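Local structure of soluble lytic murein transglycosylase (Pseudomonas aeruginosa, 5OHU) at residues 223-228 / 253-258. The protein probably cleaves the glycosidic bonds of bacterial cell-wall peptidoglycan as a soluble lytic transglycosylase, in both exolytic and endolytic fashion. Sequence-based numbering, arbitrary orientation.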
loop_
_atom_site.group_PDB
_atom_site.type_symbol
_atom_site.label_atom_id
_atom_site.label_comp_id
_atom_site.label_asym_id
_atom_site.label_seq_id
_atom_site.Cartn_x
_atom_site.Cartn_y
_atom_site.Cartn_z
ATOM N N GLN A 223 19.566 -18.424 -18.057
ATOM C CA GLN A 223 20.692 -19.338 -18.190
ATOM C C GLN A 223 20.392 -20.717 -17.612
ATOM O O GLN A 223 21.118 -21.668 -17.932
ATOM C CB GLN A 223 21.975 -18.773 -17.543
ATOM C CG GLN A 223 22.461 -17.409 -18.065
ATOM C CD GLN A 223 23.489 -16.752 -17.120
ATOM O OE1 GLN A 223 23.128 -16.007 -16.197
ATOM N NE2 GLN A 223 24.770 -17.044 -17.344
ATOM N N LEU A 224 19.360 -20.853 -16.764
ATOM C CA LEU A 224 19.019 -22.180 -16.262
ATOM C C LEU A 224 18.600 -23.128 -17.377
ATOM O O LEU A 224 18.535 -24.335 -17.137
ATOM C CB LEU A 224 17.938 -22.096 -15.176
ATOM C CG LEU A 224 18.368 -21.336 -13.915
ATOM C CD1 LEU A 224 17.239 -21.233 -12.883
ATOM C CD2 LEU A 224 19.604 -22.021 -13.278
ATOM N N SER A 225 18.363 -22.612 -18.587
ATOM C CA SER A 225 18.129 -23.454 -19.756
ATOM C C SER A 225 19.303 -24.373 -20.030
ATOM O O SER A 225 19.139 -25.401 -20.699
ATOM C CB SER A 225 17.873 -22.585 -20.994
ATOM O OG SER A 225 16.680 -21.840 -20.851
ATOM N N GLN A 226 20.502 -23.990 -19.584
ATOM C CA GLN A 226 21.703 -24.802 -19.747
ATOM C C GLN A 226 21.758 -25.832 -18.616
ATOM O O GLN A 226 22.589 -25.767 -17.712
ATOM C CB GLN A 226 22.948 -23.930 -19.749
ATOM C CG GLN A 226 23.033 -22.904 -20.879
ATOM C CD GLN A 226 24.244 -21.983 -20.709
ATOM O OE1 GLN A 226 24.106 -20.769 -20.618
ATOM N NE2 GLN A 226 25.426 -22.565 -20.656
ATOM N N THR A 227 20.842 -26.802 -18.691
ATOM C CA THR A 227 20.664 -27.757 -17.602
ATOM C C THR A 227 21.952 -28.516 -17.314
ATOM O O THR A 227 22.283 -28.777 -16.151
ATOM C CB THR A 227 19.532 -28.727 -17.939
ATOM O OG1 THR A 227 19.691 -29.214 -19.283
ATOM C CG2 THR A 227 18.193 -28.021 -17.816
ATOM N N GLY A 228 22.717 -28.837 -18.360
ATOM C CA GLY A 228 24.002 -29.489 -18.167
ATOM C C GLY A 228 24.945 -28.745 -17.240
ATOM O O GLY A 228 25.818 -29.370 -16.625
ATOM N N PRO A 253 6.687 -17.932 -16.888
ATOM C CA PRO A 253 6.325 -19.071 -16.025
ATOM C C PRO A 253 6.289 -20.399 -16.764
ATOM O O PRO A 253 6.527 -21.451 -16.150
ATOM C CB PRO A 253 4.934 -18.685 -15.502
ATOM C CG PRO A 253 4.419 -17.694 -16.510
ATOM C CD PRO A 253 5.607 -16.936 -16.987
ATOM N N GLU A 254 5.999 -20.385 -18.067
ATOM C CA GLU A 254 6.005 -21.629 -18.834
ATOM C C GLU A 254 7.407 -22.204 -18.931
ATOM O O GLU A 254 7.597 -23.408 -18.723
ATOM C CB GLU A 254 5.420 -21.422 -20.236
ATOM C CG GLU A 254 3.969 -20.934 -20.246
ATOM C CD GLU A 254 3.837 -19.422 -20.019
ATOM O OE1 GLU A 254 2.703 -18.892 -20.195
ATOM O OE2 GLU A 254 4.866 -18.760 -19.694
ATOM N N LYS A 255 8.406 -21.360 -19.236
ATOM C CA LYS A 255 9.780 -21.841 -19.246
ATOM C C LYS A 255 10.212 -22.290 -17.850
ATOM O O LYS A 255 10.901 -23.303 -17.701
ATOM C CB LYS A 255 10.724 -20.761 -19.783
ATOM C CG LYS A 255 12.167 -21.233 -19.897
ATOM C CD LYS A 255 13.163 -20.077 -19.784
ATOM C CE LYS A 255 13.758 -19.638 -21.144
ATOM N NZ LYS A 255 14.515 -20.720 -21.839
ATOM N N ALA A 256 9.793 -21.558 -16.815
ATOM C CA ALA A 256 10.155 -21.926 -15.456
ATOM C C ALA A 256 9.589 -23.289 -15.082
ATOM O O ALA A 256 10.252 -24.081 -14.404
ATOM C CB ALA A 256 9.665 -20.852 -14.485
ATOM N N LEU A 257 8.361 -23.572 -15.509
ATOM C CA LEU A 257 7.737 -24.854 -15.201
ATOM C C LEU A 257 8.462 -26.006 -15.890
ATOM O O LEU A 257 8.708 -27.051 -15.273
ATOM C CB LEU A 257 6.257 -24.831 -15.609
ATOM C CG LEU A 257 5.478 -26.106 -15.261
ATOM C CD1 LEU A 257 5.674 -26.423 -13.789
ATOM C CD2 LEU A 257 4.017 -25.958 -15.572
ATOM N N SER A 258 8.801 -25.843 -17.173
ATOM C CA SER A 258 9.576 -26.881 -17.851
ATOM C C SER A 258 10.874 -27.161 -17.114
ATOM O O SER A 258 11.305 -28.315 -17.020
ATOM C CB SER A 258 9.893 -26.475 -19.292
ATOM O OG SER A 258 8.727 -26.441 -20.064
#
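The loop that joins helix 208-219 to helix 235-251, in a largely alpha-helical chain, is tied to the first turn of helix 253-263 by one lysine-serine hydrogen bond at the surface: K255 NZ donates to S225 OG over 2.6 Å. It is a compact example of how a long flexible side chain can bridge two backbones that do not themselves touch, for the CA atoms of S225 and K255 remain 8.5 Å apart. The CB of K255 already points toward the loop, and CG, anti to the backbone N (chi1 -177°), carries the chain on away from that nitrogen; bends at chi3 and chi4 then bring the ammonium end round to the serine. NZ reaches OG roughly along the outward line of the serine's CB-OG bond (about 152° at OG), while its own CE-NZ bond points obliquely (about 123° at NZ). The aliphatic part adds little across this pair, K255 CE lying 3.7 Å from S225 OG, but packs on L248 of helix 235-251. On the other side, S225 belongs to the 3-10 segment that includes 223-225 and holds OG beside its own backbone N. From there OG also hydrogen-bonds to A222 O, so the hydroxyl links the lysine to the carbonyl three residues back in its own chain. Q226, the centre of an inverse gamma turn, then redirects the chain. Beneath this polar link the same two elements meet through side-chain packing, L224 and T227 both resting on L259, while L224 O bonds to Y263 OH. Accepting from NZ and giving its hydrogen to A222 O would be expected to favour one rotation of the S225 hydroxyl, and the lysine's positive charge to polarise the O-H and strengthen its bond to the carbonyl.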